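Local coordinates for cytochrome c family protein (Geobacter sulfurreducens, PDB 3OUE), which probably passes electrons along a row of twelve c-type hemes, six of them carried by this C-terminal fragment of the protein, at residues A[15-20]-A[76-81]; A[83-88]-A[96-101]; A[114-119]-A[133-138]. All blocks are in the same frame, centred on the assembly; numbering follows the deposited sequence.

Running from the N terminus, contact 1 returns residues 76-81 to strand 17-19 and so closes a long loop of 55 residues, with 12 of them helical, within the first cytochrome c7 unit. The chain then runs on directly into contact 2, where strands 86-90 and 93-97 pair as a beta hairpin, the contact closing a loop of seven residues, and the second strand leads into helix 99-103. Contact 3 closes a 13-residue loop holding helix 127-131, in the second unit. The three follow in series, none nested or crossed. Contacts 2 and 3 share the heme of chain G, and Leu81 of contact 1 packs against Tyr118 of contact 3, a single packing touch between the two halves.

Contact 1: A[15-20]-A[76-81]. With HEC (heme c), chain F.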
loop_
_atom_site.group_PDB
_atom_site.type_symbol
_atom_site.label_atom_id
_atom_site.label_comp_id
_atom_site.label_asym_id
_atom_site.label_seq_id
_atom_site.Cartn_x
_atom_site.Cartn_y
_atom_site.Cartn_z
ATOM N N ALA A 15 -3.044 8.172 -5.940
ATOM C CA ALA A 15 -3.766 7.157 -6.692
ATOM C C ALA A 15 -5.204 7.161 -6.184
ATOM O O ALA A 15 -5.441 7.218 -4.975
ATOM C CB ALA A 15 -3.137 5.794 -6.467
ATOM N N ASP A 16 -6.164 7.109 -7.102
ATOM C CA ASP A 16 -7.569 7.117 -6.710
ATOM C C ASP A 16 -7.949 5.942 -5.825
ATOM O O ASP A 16 -7.323 4.878 -5.871
ATOM C CB ASP A 16 -8.483 7.110 -7.937
ATOM C CG ASP A 16 -8.230 8.278 -8.861
ATOM O OD1 ASP A 16 -7.950 9.396 -8.365
ATOM O OD2 ASP A 16 -8.327 8.075 -10.090
ATOM N N ALA A 17 -8.984 6.158 -5.019
ATOM C CA ALA A 17 -9.505 5.138 -4.122
ATOM C C ALA A 17 -10.926 4.792 -4.567
ATOM O O ALA A 17 -11.569 5.560 -5.290
ATOM C CB ALA A 17 -9.509 5.653 -2.689
ATOM N N ALA A 18 -11.410 3.634 -4.141
ATOM C CA ALA A 18 -12.751 3.200 -4.499
ATOM C C ALA A 18 -13.482 2.620 -3.297
ATOM O O ALA A 18 -12.863 2.099 -2.370
ATOM C CB ALA A 18 -12.684 2.168 -5.613
ATOM N N PHE A 19 -14.804 2.732 -3.315
ATOM C CA PHE A 19 -15.651 2.195 -2.253
ATOM C C PHE A 19 -16.785 1.439 -2.931
ATOM O O PHE A 19 -17.432 1.970 -3.832
ATOM C CB PHE A 19 -16.247 3.312 -1.404
ATOM C CG PHE A 19 -17.310 2.837 -0.451
ATOM C CD1 PHE A 19 -16.969 2.132 0.698
ATOM C CD2 PHE A 19 -18.652 3.070 -0.720
ATOM C CE1 PHE A 19 -17.945 1.665 1.566
ATOM C CE2 PHE A 19 -19.637 2.610 0.135
ATOM C CZ PHE A 19 -19.285 1.903 1.284
ATOM N N SER A 20 -17.020 0.203 -2.504
ATOM C CA SER A 20 -18.076 -0.603 -3.093
ATOM C C SER A 20 -19.305 -0.620 -2.214
ATOM O O SER A 20 -19.272 -1.135 -1.096
ATOM C CB SER A 20 -17.617 -2.045 -3.304
ATOM O OG SER A 20 -18.669 -2.804 -3.890
ATOM N N LYS A 76 -5.858 -2.378 -1.267
ATOM C CA LYS A 76 -7.219 -2.875 -1.146
ATOM C C LYS A 76 -8.238 -1.795 -1.485
ATOM O O LYS A 76 -9.299 -2.082 -2.047
ATOM C CB LYS A 76 -7.463 -3.419 0.263
ATOM C CG LYS A 76 -6.679 -4.691 0.538
ATOM C CD LYS A 76 -7.086 -5.341 1.840
ATOM C CE LYS A 76 -6.411 -6.694 1.987
ATOM N NZ LYS A 76 -6.909 -7.436 3.176
ATOM N N CYS A 77 -7.908 -0.552 -1.153
ATOM C CA CYS A 77 -8.793 0.573 -1.432
ATOM C C CYS A 77 -8.236 1.411 -2.577
ATOM O O CYS A 77 -8.993 2.049 -3.305
ATOM C CB CYS A 77 -8.941 1.444 -0.188
ATOM S SG CYS A 77 -9.549 0.580 1.296
ATOM N N HIS A 78 -6.913 1.411 -2.727
ATOM C CA HIS A 78 -6.250 2.174 -3.787
ATOM C C HIS A 78 -5.730 1.244 -4.884
ATOM O O HIS A 78 -4.577 0.816 -4.853
ATOM C CB HIS A 78 -5.078 2.976 -3.216
ATOM C CG HIS A 78 -5.486 4.124 -2.348
ATOM N ND1 HIS A 78 -5.830 5.369 -2.823
ATOM C CD2 HIS A 78 -5.566 4.213 -0.997
ATOM C CE1 HIS A 78 -6.091 6.152 -1.766
ATOM N NE2 HIS A 78 -5.943 5.492 -0.636
ATOM N N PRO A 79 -6.569 0.937 -5.879
ATOM C CA PRO A 79 -6.172 0.050 -6.978
ATOM C C PRO A 79 -4.753 0.299 -7.491
ATOM O O PRO A 79 -3.996 -0.646 -7.734
ATOM C CB PRO A 79 -7.227 0.330 -8.042
ATOM C CG PRO A 79 -8.451 0.617 -7.221
ATOM C CD PRO A 79 -7.910 1.502 -6.110
ATOM N N GLY A 80 -4.398 1.570 -7.656
ATOM C CA GLY A 80 -3.076 1.911 -8.153
ATOM C C GLY A 80 -1.945 1.675 -7.167
ATOM O O GLY A 80 -0.774 1.676 -7.557
ATOM N N LEU A 81 -2.278 1.483 -5.893
ATOM C CA LEU A 81 -1.260 1.246 -4.878
ATOM C C LEU A 81 -1.099 -0.246 -4.602
ATOM O O LEU A 81 -0.649 -0.641 -3.527
ATOM C CB LEU A 81 -1.620 1.975 -3.582
ATOM C CG LEU A 81 -1.607 3.506 -3.641
ATOM C CD1 LEU A 81 -1.929 4.083 -2.275
ATOM C CD2 LEU A 81 -0.239 3.984 -4.099
HETATM FE FE HEC F . -5.954 6.102 1.237
HETATM C CHA HEC F . -7.161 9.210 0.465
HETATM C CHB HEC F . -2.746 7.135 0.670
HETATM C CHC HEC F . -4.724 3.148 2.597
HETATM C CHD HEC F . -9.128 4.920 1.493
HETATM N NA HEC F . -5.141 7.796 0.709
HETATM C C1A HEC F . -5.774 9.027 0.540
HETATM C C2A HEC F . -4.798 10.081 0.320
HETATM C C3A HEC F . -3.566 9.506 0.299
HETATM C C4A HEC F . -3.777 8.071 0.496
HETATM C CMA HEC F . -2.233 10.249 0.153
HETATM C CAA HEC F . -5.106 11.571 0.209
HETATM C CBA HEC F . -5.333 12.219 1.566
HETATM C CGA HEC F . -4.112 12.125 2.457
HETATM O O1A HEC F . -3.020 12.531 1.999
HETATM O O2A HEC F . -4.240 11.648 3.610
HETATM N NB HEC F . -4.148 5.306 1.553
HETATM C C1B HEC F . -2.924 5.833 1.176
HETATM C C2B HEC F . -1.824 4.949 1.591
HETATM C C3B HEC F . -2.380 3.891 2.239
HETATM C C4B HEC F . -3.814 4.108 2.190
HETATM C CMB HEC F . -0.331 5.177 1.361
HETATM C CAB HEC F . -1.686 2.690 2.903
HETATM C CBB HEC F . -0.485 3.015 3.790
HETATM N NC HEC F . -6.726 4.412 1.881
HETATM C C1C HEC F . -6.089 3.279 2.422
HETATM C C2C HEC F . -7.036 2.259 2.820
HETATM C C3C HEC F . -8.281 2.739 2.453
HETATM C C4C HEC F . -8.089 4.086 1.908
HETATM C CMC HEC F . -6.706 0.952 3.553
HETATM C CAC HEC F . -9.601 1.967 2.469
HETATM C CBC HEC F . -10.000 1.480 3.847
HETATM N ND HEC F . -7.755 6.865 0.914
HETATM C C1D HEC F . -8.975 6.214 1.013
HETATM C C2D HEC F . -10.072 7.117 0.645
HETATM C C3D HEC F . -9.511 8.325 0.387
HETATM C C4D HEC F . -8.080 8.174 0.571
HETATM C CMD HEC F . -11.552 6.785 0.488
HETATM C CAD HEC F . -10.245 9.613 0.044
HETATM C CBD HEC F . -10.989 10.135 1.259
HETATM C CGD HEC F . -11.780 11.390 0.960
HETATM O O1D HEC F . -12.545 11.835 1.840
HETATM O O2D HEC F . -11.638 11.934 -0.153
HETATM O O HOH W 1 -5.824 3.890 -7.780
#
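The carbonyl oxygen of Asp16 is gripped from several directions. A water donates to Asp16 O at 2.6 Å and accepts from Gly80 N, while His78 ND1 gives a weak, long hydrogen bond to Asp16 O and His78 CA adds a CA-H...O contact. The stronger bond of the imidazole goes one residue back, His78 ND1 to Ala15 O at 2.9 Å, with the donor well above the carbonyl plane rather than on a lone pair. These bonds fix the rotation of a ring whose other nitrogen, NE2, binds the heme iron of chain F at 2.0 Å; Met49 is the second axial ligand. His78 CG lies anti to its carbonyl carbon (chi1 -70°), which turns NE2 of the ring to the iron and ND1 to the 15-20 backbone. Ala17 CB sits over one face of the ring in a CH-pi contact, 3.9 Å from the His78 centroid, and also lies over pyrrole D of the heme, 3.7 Å from Ala17 CB to heme C2D. Farther along, Ala15 CB meets Leu81 CG at 3.9 Å, and Leu81 CD1 lies against heme atom C2B. Cys77 takes part twice: its SG forms the thioether to heme CAC, and its backbone O accepts from Ala18 N at 3.0 Å. With Cys74 and His78 it makes up the Cys-x-x-Cys-His heme attachment motif. Strand 17-19 thus lies between two neighbours, paired with strand 7-9 through Ala17 and Phe19, and joined through Ala18 N to the end of helix 74-77.

Contact 2: A[83-88]-A[96-101]; sequences PAKLTY and YFDHDI. With HEC (heme c), chain G.
Leu86 and Phe97 form an antiparallel hydrogen-bonded pair, Leu86 N to Phe97 O at 2.8 Å and Phe97 N to Leu86 O at 2.9 Å; Thr87 and Tyr96 follow as a non-hydrogen-bonded pair. The third hydrogen bond between the segments is His99 ND1 to Ala84 O, short at 2.7 Å and fairly straight (162°), with the oxygen in the ring plane. It fixes the rotation of the imidazole about its CB-CG bond while NE2 binds the heme iron of chain G. Two further bonds reach the heme propionates: Tyr88 OH to O1D, and a weak one from Ala84 N to O2A. Among ring contacts, the His99 imidazole is sandwiched. Pro83 CB lies over one face in a CH-pi contact, 3.6 Å from the centroid, and Phe97 CE2 stands over the opposite face. Phe97 CG lies anti to the backbone N (chi1 173°), a turn that lays the ring over the porphyrin near pyrrole D, beside the imidazole, with Phe97 CZ 3.5 Å from heme CHD. Apolar packing adds Leu86 CD1 on Phe97 CD2 at 4.0 Å and Tyr88 CE1 beside Phe97 CB, all on the heme side of the sheet. On the other side Thr87 OG1 touches the edge of the Tyr96 ring at CD2. Charged groups contribute loosely: the extended Lys85 chain passes across Asp98, and its NZ makes at most a weak cation-pi attraction to Tyr96. Asp98 is the N-cap of helix 99-103, its OD2 accepting from Ile101 N at 2.8 Å. The whole is a beta hairpin feeding an axial histidine into a bis-histidine heme site, completed by His112, in a cytochrome c7-type fold.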
loop_
_atom_site.group_PDB
_atom_site.type_symbol
_atom_site.label_atom_id
_atom_site.label_comp_id
_atom_site.label_asym_id
_atom_site.label_seq_id
_atom_site.Cartn_x
_atom_site.Cartn_y
_atom_site.Cartn_z
ATOM N N PRO A 83 0.535 -3.724 -4.478
ATOM C CA PRO A 83 1.904 -4.246 -4.467
ATOM C C PRO A 83 2.027 -5.385 -5.478
ATOM O O PRO A 83 1.201 -6.297 -5.492
ATOM C CB PRO A 83 2.074 -4.710 -3.025
ATOM C CG PRO A 83 0.698 -5.190 -2.679
ATOM C CD PRO A 83 -0.190 -4.107 -3.252
ATOM N N ALA A 84 3.041 -5.324 -6.333
ATOM C CA ALA A 84 3.236 -6.356 -7.343
ATOM C C ALA A 84 4.693 -6.778 -7.441
ATOM O O ALA A 84 5.558 -6.199 -6.786
ATOM C CB ALA A 84 2.758 -5.846 -8.693
ATOM N N LYS A 85 4.958 -7.791 -8.263
ATOM C CA LYS A 85 6.318 -8.273 -8.462
ATOM C C LYS A 85 7.046 -7.269 -9.344
ATOM O O LYS A 85 6.601 -6.973 -10.457
ATOM C CB LYS A 85 6.320 -9.649 -9.131
ATOM C CG LYS A 85 7.723 -10.227 -9.294
ATOM C CD LYS A 85 7.717 -11.627 -9.886
ATOM C CE LYS A 85 9.135 -12.175 -9.977
ATOM N NZ LYS A 85 9.188 -13.490 -10.682
ATOM N N LEU A 86 8.161 -6.744 -8.844
ATOM C CA LEU A 86 8.937 -5.750 -9.580
ATOM C C LEU A 86 10.140 -6.330 -10.317
ATOM O O LEU A 86 10.788 -7.263 -9.838
ATOM C CB LEU A 86 9.419 -4.656 -8.627
ATOM C CG LEU A 86 8.347 -3.958 -7.789
ATOM C CD1 LEU A 86 8.998 -2.874 -6.962
ATOM C CD2 LEU A 86 7.277 -3.363 -8.694
ATOM N N THR A 87 10.434 -5.757 -11.481
ATOM C CA THR A 87 11.565 -6.186 -12.301
ATOM C C THR A 87 12.458 -4.989 -12.617
ATOM O O THR A 87 11.994 -3.996 -13.177
ATOM C CB THR A 87 11.090 -6.796 -13.637
ATOM O OG1 THR A 87 10.328 -7.980 -13.378
ATOM C CG2 THR A 87 12.279 -7.141 -14.521
ATOM N N TYR A 88 13.736 -5.074 -12.256
ATOM C CA TYR A 88 14.656 -3.979 -12.532
ATOM C C TYR A 88 15.593 -4.363 -13.656
ATOM O O TYR A 88 16.058 -5.498 -13.726
ATOM C CB TYR A 88 15.488 -3.626 -11.299
ATOM C CG TYR A 88 14.681 -3.189 -10.106
ATOM C CD1 TYR A 88 13.963 -4.113 -9.353
ATOM C CD2 TYR A 88 14.625 -1.848 -9.733
ATOM C CE1 TYR A 88 13.210 -3.714 -8.258
ATOM C CE2 TYR A 88 13.871 -1.438 -8.639
ATOM C CZ TYR A 88 13.167 -2.379 -7.907
ATOM O OH TYR A 88 12.412 -1.986 -6.827
ATOM N N TYR A 96 14.988 -8.849 -9.502
ATOM C CA TYR A 96 13.588 -8.821 -9.120
ATOM C C TYR A 96 13.306 -8.550 -7.653
ATOM O O TYR A 96 14.176 -8.693 -6.789
ATOM C CB TYR A 96 12.925 -10.149 -9.494
ATOM C CG TYR A 96 13.337 -10.708 -10.839
ATOM C CD1 TYR A 96 14.476 -11.509 -10.967
ATOM C CD2 TYR A 96 12.583 -10.448 -11.983
ATOM C CE1 TYR A 96 14.850 -12.040 -12.201
ATOM C CE2 TYR A 96 12.947 -10.971 -13.220
ATOM C CZ TYR A 96 14.079 -11.767 -13.323
ATOM O OH TYR A 96 14.426 -12.301 -14.542
ATOM N N PHE A 97 12.066 -8.154 -7.389
ATOM C CA PHE A 97 11.603 -7.922 -6.032
ATOM C C PHE A 97 10.160 -8.391 -5.922
ATOM O O PHE A 97 9.266 -7.811 -6.537
ATOM C CB PHE A 97 11.653 -6.453 -5.631
ATOM C CG PHE A 97 11.026 -6.204 -4.294
ATOM C CD1 PHE A 97 11.674 -6.605 -3.129
ATOM C CD2 PHE A 97 9.743 -5.692 -4.201
ATOM C CE1 PHE A 97 11.047 -6.506 -1.892
ATOM C CE2 PHE A 97 9.109 -5.590 -2.968
ATOM C CZ PHE A 97 9.766 -6.001 -1.811
ATOM N N ASP A 98 9.939 -9.433 -5.125
ATOM C CA ASP A 98 8.606 -9.986 -4.935
ATOM C C ASP A 98 7.943 -9.455 -3.664
ATOM O O ASP A 98 8.378 -9.767 -2.552
ATOM C CB ASP A 98 8.677 -11.513 -4.850
ATOM C CG ASP A 98 7.311 -12.165 -4.968
ATOM O OD1 ASP A 98 6.891 -12.449 -6.113
ATOM O OD2 ASP A 98 6.652 -12.380 -3.921
ATOM N N HIS A 99 6.888 -8.663 -3.831
ATOM C CA HIS A 99 6.160 -8.111 -2.692
ATOM C C HIS A 99 5.522 -9.212 -1.850
ATOM O O HIS A 99 5.654 -9.232 -0.625
ATOM C CB HIS A 99 5.042 -7.174 -3.157
ATOM C CG HIS A 99 5.423 -5.726 -3.196
ATOM N ND1 HIS A 99 5.800 -5.056 -4.339
ATOM C CD2 HIS A 99 5.413 -4.793 -2.211
ATOM C CE1 HIS A 99 5.993 -3.767 -4.021
ATOM N NE2 HIS A 99 5.770 -3.552 -2.739
ATOM N N ASP A 100 4.811 -10.119 -2.512
ATOM C CA ASP A 100 4.121 -11.198 -1.818
ATOM C C ASP A 100 4.974 -11.939 -0.803
ATOM O O ASP A 100 4.542 -12.154 0.325
ATOM C CB ASP A 100 3.536 -12.177 -2.834
ATOM C CG ASP A 100 2.436 -11.542 -3.678
ATOM O OD1 ASP A 100 2.013 -12.157 -4.682
ATOM O OD2 ASP A 100 1.988 -10.425 -3.331
ATOM N N ILE A 101 6.184 -12.328 -1.191
ATOM C CA ILE A 101 7.052 -13.043 -0.267
ATOM C C ILE A 101 7.366 -12.189 0.959
ATOM O O ILE A 101 7.361 -12.687 2.084
ATOM C CB ILE A 101 8.362 -13.476 -0.950
ATOM C CG1 ILE A 101 8.039 -14.411 -2.126
ATOM C CG2 ILE A 101 9.250 -14.191 0.048
ATOM C CD1 ILE A 101 9.264 -14.909 -2.911
HETATM FE FE HEC G . 6.009 -1.833 -1.707
HETATM C CHA HEC G . 7.179 -0.321 -4.611
HETATM C CHB HEC G . 2.821 -0.877 -2.490
HETATM C CHC HEC G . 4.786 -3.315 1.184
HETATM C CHD HEC G . 9.131 -2.736 -0.847
HETATM N NA HEC G . 5.194 -0.825 -3.212
HETATM C C1A HEC G . 5.798 -0.299 -4.363
HETATM C C2A HEC G . 4.812 0.308 -5.256
HETATM C C3A HEC G . 3.622 0.165 -4.632
HETATM C C4A HEC G . 3.857 -0.515 -3.371
HETATM C CMA HEC G . 2.273 0.523 -5.251
HETATM C CAA HEC G . 4.966 0.848 -6.697
HETATM C CBA HEC G . 5.284 -0.289 -7.660
HETATM C CGA HEC G . 4.308 -1.453 -7.540
HETATM O O1A HEC G . 3.238 -1.408 -8.183
HETATM O O2A HEC G . 4.603 -2.409 -6.786
HETATM N NB HEC G . 4.226 -2.017 -0.825
HETATM C C1B HEC G . 2.997 -1.548 -1.302
HETATM C C2B HEC G . 1.915 -1.876 -0.394
HETATM C C3B HEC G . 2.485 -2.635 0.609
HETATM C C4B HEC G . 3.889 -2.676 0.352
HETATM C CMB HEC G . 0.458 -1.405 -0.494
HETATM C CAB HEC G . 1.805 -3.399 1.741
HETATM C CBB HEC G . 0.512 -4.148 1.415
HETATM N NC HEC G . 6.767 -2.819 -0.176
HETATM C C1C HEC G . 6.149 -3.361 0.947
HETATM C C2C HEC G . 7.117 -3.949 1.861
HETATM C C3C HEC G . 8.329 -3.735 1.309
HETATM C C4C HEC G . 8.115 -3.086 0.031
HETATM C CMC HEC G . 6.844 -4.720 3.148
HETATM C CAC HEC G . 9.695 -3.955 1.971
HETATM C CBC HEC G . 10.039 -5.370 2.380
HETATM N ND HEC G . 7.754 -1.577 -2.553
HETATM C C1D HEC G . 8.963 -2.047 -2.058
HETATM C C2D HEC G . 10.043 -1.734 -2.975
HETATM C C3D HEC G . 9.515 -0.991 -3.983
HETATM C C4D HEC G . 8.090 -0.921 -3.751
HETATM C CMD HEC G . 11.487 -2.204 -2.900
HETATM C CAD HEC G . 10.355 -0.348 -5.081
HETATM C CBD HEC G . 10.613 1.135 -4.878
HETATM C CGD HEC G . 11.633 1.691 -5.858
HETATM O O1D HEC G . 11.777 1.128 -6.965
HETATM O O2D HEC G . 12.284 2.704 -5.523
#

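Contact 3: A[114-119]-A[133-138]; sequences KVFKYR and GKSCGV. With HEC (heme c), chain G.
Phe116 meets Ser135 and Cys136 at the start of a c-type heme attachment motif, Cys-x-x-Cys-His, formed by Cys136, Cys139 and His140. The ring turns its edge to this loop: Phe116 CE2 comes within 3.7 Å of Ser135 OG, which lies in the ring plane, and Phe116 CZ within 4.0 Å of Cys136 N. One ring face is covered by the heme of chain G, whose methyl CMD stands 3.3 Å above the centre of Phe116. Val115 CG1 of the same segment covers the opposite face near its rim. With CG anti to its carbonyl carbon (chi1 -47°), the Phe116 side chain reaches between this heme and the loop that carries the next one, to which Cys136 SG is covalently linked. An alanine in place of this phenylalanine is likely to open a gap between the CMD methyl and the Ser135-Cys136 backbone and deprive Val115 CG1 of the ring it packs on. In the second shell, Phe116 O accepts from His112 ND1, tying the 114-119 backbone to an axial ligand of the chain G heme. On the other segment, a Schellman motif with Gly133 at its C-prime position ends helix 127-131, and a 3-10 turn begins at Cys136, where Val138 N bonds to Ser135 O at 3.0 Å. That turn presents Val138, whose CG2 slides past Val115 in the opposite direction, 3.9 Å from Val115 CG1.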
loop_
_atom_site.group_PDB
_atom_site.type_symbol
_atom_site.label_atom_id
_atom_site.label_comp_id
_atom_site.label_asym_id
_atom_site.label_seq_id
_atom_site.Cartn_x
_atom_site.Cartn_y
_atom_site.Cartn_z
ATOM N N LYS A 114 9.867 5.348 4.729
ATOM C CA LYS A 114 11.240 5.567 5.182
ATOM C C LYS A 114 12.279 4.931 4.260
ATOM O O LYS A 114 13.318 5.534 3.977
ATOM C CB LYS A 114 11.442 5.025 6.598
ATOM C CG LYS A 114 10.639 5.748 7.662
ATOM C CD LYS A 114 11.099 5.365 9.065
ATOM C CE LYS A 114 10.952 3.870 9.330
ATOM N NZ LYS A 114 11.385 3.512 10.716
ATOM N N VAL A 115 12.009 3.715 3.794
ATOM C CA VAL A 115 12.954 3.036 2.918
ATOM C C VAL A 115 12.631 3.227 1.443
ATOM O O VAL A 115 13.495 3.633 0.668
ATOM C CB VAL A 115 13.015 1.535 3.217
ATOM C CG1 VAL A 115 14.148 0.910 2.435
ATOM C CG2 VAL A 115 13.203 1.310 4.710
ATOM N N PHE A 116 11.399 2.926 1.047
ATOM C CA PHE A 116 11.004 3.096 -0.348
ATOM C C PHE A 116 9.724 3.897 -0.477
ATOM O O PHE A 116 8.904 3.951 0.446
ATOM C CB PHE A 116 10.778 1.752 -1.039
ATOM C CG PHE A 116 11.864 0.751 -0.802
ATOM C CD1 PHE A 116 11.746 -0.194 0.215
ATOM C CD2 PHE A 116 13.000 0.734 -1.610
ATOM C CE1 PHE A 116 12.746 -1.147 0.420
ATOM C CE2 PHE A 116 14.001 -0.211 -1.412
ATOM C CZ PHE A 116 13.876 -1.153 -0.399
ATOM N N LYS A 117 9.566 4.521 -1.637
ATOM C CA LYS A 117 8.376 5.295 -1.941
ATOM C C LYS A 117 7.478 4.335 -2.701
ATOM O O LYS A 117 7.947 3.310 -3.197
ATOM C CB LYS A 117 8.711 6.480 -2.851
ATOM C CG LYS A 117 9.478 7.617 -2.203
ATOM C CD LYS A 117 9.627 8.760 -3.203
ATOM C CE LYS A 117 10.306 9.978 -2.596
ATOM N NZ LYS A 117 10.414 11.091 -3.592
ATOM N N TYR A 118 6.193 4.658 -2.795
ATOM C CA TYR A 118 5.261 3.809 -3.523
ATOM C C TYR A 118 5.417 4.065 -5.019
ATOM O O TYR A 118 4.434 4.175 -5.746
ATOM C CB TYR A 118 3.818 4.100 -3.098
ATOM C CG TYR A 118 3.503 3.756 -1.659
ATOM C CD1 TYR A 118 3.608 4.710 -0.652
ATOM C CD2 TYR A 118 3.100 2.469 -1.305
ATOM C CE1 TYR A 118 3.317 4.390 0.673
ATOM C CE2 TYR A 118 2.809 2.137 0.019
ATOM C CZ TYR A 118 2.921 3.102 1.000
ATOM O OH TYR A 118 2.654 2.772 2.309
ATOM N N ARG A 119 6.660 4.162 -5.474
ATOM C CA ARG A 119 6.934 4.416 -6.884
ATOM C C ARG A 119 8.280 3.820 -7.274
ATOM O O ARG A 119 9.329 4.258 -6.797
ATOM C CB ARG A 119 6.931 5.926 -7.150
ATOM C CG ARG A 119 7.088 6.328 -8.618
ATOM C CD ARG A 119 8.447 6.970 -8.891
ATOM N NE ARG A 119 8.717 8.106 -8.009
ATOM C CZ ARG A 119 9.785 8.897 -8.108
ATOM N NH1 ARG A 119 10.688 8.687 -9.056
ATOM N NH2 ARG A 119 9.955 9.894 -7.249
ATOM N N GLY A 133 24.117 -0.235 3.621
ATOM C CA GLY A 133 22.857 -0.126 4.335
ATOM C C GLY A 133 21.684 0.520 3.621
ATOM O O GLY A 133 20.612 0.644 4.213
ATOM N N LYS A 134 21.863 0.933 2.368
ATOM C CA LYS A 134 20.770 1.551 1.610
ATOM C C LYS A 134 19.917 0.544 0.825
ATOM O O LYS A 134 20.341 -0.583 0.561
ATOM C CB LYS A 134 21.315 2.593 0.625
ATOM C CG LYS A 134 21.524 3.990 1.203
ATOM C CD LYS A 134 22.757 4.068 2.085
ATOM C CE LYS A 134 22.964 5.493 2.597
ATOM N NZ LYS A 134 24.199 5.617 3.433
ATOM N N SER A 135 18.715 0.972 0.443
ATOM C CA SER A 135 17.794 0.141 -0.321
ATOM C C SER A 135 17.620 -1.229 0.359
ATOM O O SER A 135 17.454 -1.303 1.579
ATOM C CB SER A 135 18.334 -0.002 -1.753
ATOM O OG SER A 135 17.432 -0.682 -2.599
ATOM N N CYS A 136 17.657 -2.312 -0.411
ATOM C CA CYS A 136 17.504 -3.653 0.157
ATOM C C CYS A 136 18.504 -3.867 1.292
ATOM O O CYS A 136 18.215 -4.575 2.261
ATOM C CB CYS A 136 17.750 -4.727 -0.910
ATOM S SG CYS A 136 16.992 -4.390 -2.531
ATOM N N GLY A 137 19.678 -3.254 1.154
ATOM C CA GLY A 137 20.726 -3.386 2.153
ATOM C C GLY A 137 20.343 -3.005 3.574
ATOM O O GLY A 137 21.065 -3.339 4.520
ATOM N N VAL A 138 19.225 -2.298 3.731
ATOM C CA VAL A 138 18.765 -1.890 5.056
ATOM C C VAL A 138 18.516 -3.141 5.888
ATOM O O VAL A 138 18.731 -3.142 7.099
ATOM C CB VAL A 138 17.440 -1.072 4.989
ATOM C CG1 VAL A 138 17.016 -0.648 6.390
ATOM C CG2 VAL A 138 17.623 0.160 4.113
HETATM FE FE HEC G . 6.009 -1.833 -1.707
HETATM C CHA HEC G . 7.179 -0.321 -4.611
HETATM C CHB HEC G . 2.821 -0.877 -2.490
HETATM C CHC HEC G . 4.786 -3.315 1.184
HETATM C CHD HEC G . 9.131 -2.736 -0.847
HETATM N NA HEC G . 5.194 -0.825 -3.212
HETATM C C1A HEC G . 5.798 -0.299 -4.363
HETATM C C2A HEC G . 4.812 0.308 -5.256
HETATM C C3A HEC G . 3.622 0.165 -4.632
HETATM C C4A HEC G . 3.857 -0.515 -3.371
HETATM C CMA HEC G . 2.273 0.523 -5.251
HETATM C CAA HEC G . 4.966 0.848 -6.697
HETATM C CBA HEC G . 5.284 -0.289 -7.660
HETATM C CGA HEC G . 4.308 -1.453 -7.540
HETATM O O1A HEC G . 3.238 -1.408 -8.183
HETATM O O2A HEC G . 4.603 -2.409 -6.786
HETATM N NB HEC G . 4.226 -2.017 -0.825
HETATM C C1B HEC G . 2.997 -1.548 -1.302
HETATM C C2B HEC G . 1.915 -1.876 -0.394
HETATM C C3B HEC G . 2.485 -2.635 0.609
HETATM C C4B HEC G . 3.889 -2.676 0.352
HETATM C CMB HEC G . 0.458 -1.405 -0.494
HETATM C CAB HEC G . 1.805 -3.399 1.741
HETATM C CBB HEC G . 0.512 -4.148 1.415
HETATM N NC HEC G . 6.767 -2.819 -0.176
HETATM C C1C HEC G . 6.149 -3.361 0.947
HETATM C C2C HEC G . 7.117 -3.949 1.861
HETATM C C3C HEC G . 8.329 -3.735 1.309
HETATM C C4C HEC G . 8.115 -3.086 0.031
HETATM C CMC HEC G . 6.844 -4.720 3.148
HETATM C CAC HEC G . 9.695 -3.955 1.971
HETATM C CBC HEC G . 10.039 -5.370 2.380
HETATM N ND HEC G . 7.754 -1.577 -2.553
HETATM C C1D HEC G . 8.963 -2.047 -2.058
HETATM C C2D HEC G . 10.043 -1.734 -2.975
HETATM C C3D HEC G . 9.515 -0.991 -3.983
HETATM C C4D HEC G . 8.090 -0.921 -3.751
HETATM C CMD HEC G . 11.487 -2.204 -2.900
HETATM C CAD HEC G . 10.355 -0.348 -5.081
HETATM C CBD HEC G . 10.613 1.135 -4.878
HETATM C CGD HEC G . 11.633 1.691 -5.858
HETATM O O1D HEC G . 11.777 1.128 -6.965
HETATM O O2D HEC G . 12.284 2.704 -5.523
#